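Local coordinates for myosin regulatory light chain, striated adductor muscle (Argopecten irradians, PDB 1WDC), which serves as a regulatory light chain of molluscan myosin, a calcium-binding protein responsible for the calcium-dependent control of its Mg-ATPase activity, at residues D84-I89 and K143-I148. Numbering follows the deposited sequence.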
# COMPACT_ATOMS: atom_id res chain seq x y z
N ASP B 84 -11.89 -8.07 9.34
CA ASP B 84 -11.19 -9.12 8.61
C ASP B 84 -10.65 -10.19 9.54
O ASP B 84 -10.38 -9.90 10.70
CB ASP B 84 -10.07 -8.50 7.79
CG ASP B 84 -10.59 -7.81 6.54
OD1 ASP B 84 -10.94 -8.55 5.58
OD2 ASP B 84 -10.73 -6.56 6.54
N SER B 85 -10.53 -11.42 9.07
CA SER B 85 -9.90 -12.46 9.86
C SER B 85 -8.44 -12.16 10.17
O SER B 85 -7.84 -11.30 9.54
CB SER B 85 -9.98 -13.77 9.12
OG SER B 85 -9.34 -13.64 7.88
N GLU B 86 -7.85 -12.93 11.08
CA GLU B 86 -6.49 -12.69 11.53
C GLU B 86 -5.50 -13.02 10.43
O GLU B 86 -4.49 -12.33 10.24
CB GLU B 86 -6.17 -13.53 12.75
CG GLU B 86 -5.06 -12.94 13.60
CD GLU B 86 -4.67 -13.80 14.79
OE1 GLU B 86 -5.50 -14.63 15.23
OE2 GLU B 86 -3.57 -13.61 15.35
N GLU B 87 -5.85 -14.04 9.66
CA GLU B 87 -5.02 -14.45 8.54
C GLU B 87 -4.98 -13.38 7.45
O GLU B 87 -3.90 -13.03 6.96
CB GLU B 87 -5.55 -15.76 7.97
CG GLU B 87 -4.74 -16.27 6.79
CD GLU B 87 -5.39 -17.47 6.13
OE1 GLU B 87 -6.55 -17.33 5.63
OE2 GLU B 87 -4.76 -18.55 6.13
N THR B 88 -6.14 -12.79 7.15
CA THR B 88 -6.23 -11.70 6.19
C THR B 88 -5.38 -10.50 6.60
O THR B 88 -4.70 -9.90 5.76
CB THR B 88 -7.68 -11.22 6.01
OG1 THR B 88 -8.46 -12.27 5.46
CG2 THR B 88 -7.74 -10.03 5.05
N ILE B 89 -5.45 -10.13 7.87
CA ILE B 89 -4.70 -9.00 8.41
C ILE B 89 -3.20 -9.28 8.48
O ILE B 89 -2.39 -8.46 8.07
CB ILE B 89 -5.21 -8.58 9.83
CG1 ILE B 89 -6.73 -8.31 9.82
CG2 ILE B 89 -4.45 -7.31 10.31
CD1 ILE B 89 -7.36 -8.16 11.22
N LYS B 143 2.21 -10.27 16.22
CA LYS B 143 1.69 -10.15 17.57
C LYS B 143 0.69 -9.07 17.65
O LYS B 143 -0.20 -9.14 18.47
CB LYS B 143 2.79 -9.84 18.58
CG LYS B 143 3.09 -11.01 19.51
CD LYS B 143 1.90 -12.03 19.56
CE LYS B 143 2.08 -13.22 18.58
NZ LYS B 143 0.80 -13.92 18.19
N PHE B 144 0.99 -7.98 16.97
CA PHE B 144 0.05 -6.89 16.86
C PHE B 144 -1.30 -7.35 16.26
O PHE B 144 -2.37 -6.89 16.68
CB PHE B 144 0.65 -5.79 16.00
CG PHE B 144 -0.27 -4.62 15.79
CD1 PHE B 144 -0.36 -3.62 16.74
CD2 PHE B 144 -1.03 -4.52 14.63
CE1 PHE B 144 -1.20 -2.52 16.53
CE2 PHE B 144 -1.86 -3.43 14.42
CZ PHE B 144 -1.94 -2.43 15.36
N THR B 145 -1.27 -8.20 15.24
CA THR B 145 -2.50 -8.71 14.66
C THR B 145 -3.33 -9.52 15.66
O THR B 145 -4.52 -9.27 15.79
CB THR B 145 -2.20 -9.56 13.41
OG1 THR B 145 -1.52 -8.76 12.43
CG2 THR B 145 -3.47 -10.11 12.83
N ALA B 146 -2.70 -10.45 16.38
CA ALA B 146 -3.34 -11.14 17.50
C ALA B 146 -3.96 -10.17 18.54
O ALA B 146 -5.14 -10.26 18.83
CB ALA B 146 -2.34 -12.05 18.16
N MET B 147 -3.19 -9.17 18.97
CA MET B 147 -3.66 -8.11 19.84
C MET B 147 -4.87 -7.39 19.28
O MET B 147 -5.75 -6.98 20.03
CB MET B 147 -2.55 -7.07 20.07
CG MET B 147 -3.06 -5.66 20.37
SD MET B 147 -1.85 -4.60 21.21
CE MET B 147 -1.81 -3.24 20.11
N ILE B 148 -4.82 -7.06 18.00
CA ILE B 148 -5.89 -6.36 17.30
C ILE B 148 -7.13 -7.24 17.03
O ILE B 148 -8.24 -6.73 16.90
CB ILE B 148 -5.33 -5.75 16.01
CG1 ILE B 148 -5.17 -4.26 16.21
CG2 ILE B 148 -6.19 -6.03 14.77
CD1 ILE B 148 -5.32 -3.53 14.91
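Glu-86 reaches across to Thr-145 and Ala-146 with a side chain that runs extended from the first turn of its helix. With CG anti to the backbone N (chi1 -156°), the chain leaves CB in the direction of helix 141-149. Glu-86 CG lies 3.3 Å from Thr-145 CG2, a short approach, closer than ordinary methylene-methyl packing. Further out, Glu-86 CD passes Ala-146 CA at 4.0 Å, and OE2 comes to rest over that residue, 3.3 Å from its CA and 3.4 Å from its CB. OE2 is also near Ala-146 N, but the angle there is too poor for a hydrogen bond. The other oxygen, OE1, is hydrogen-bonded to Ser-151 OG, in the segment that follows helix 141-149. The contact thus joins the first helix of the C-terminal lobe, an EF-hand-type domain, 86-94, to its last, 141-149, well away from the magnesium site. Trimming Glu-86 to an alanine would take away CG and the carboxylate, and is likely to leave Ser-151 OG without this partner and strip one side of the cover from the Thr-145 methyl. That same methyl, Thr-145 CG2, also meets Ile-89 CB at 3.8 Å, whereas Thr-145 OG1 is hydrogen-bonded to Tyr-141 O within its own helix. One turn on, Ile-148 CG2 lies 4.3 Å from Ile-89 CD1, and both isoleucines pack against side chains of another protein chain in the assembly.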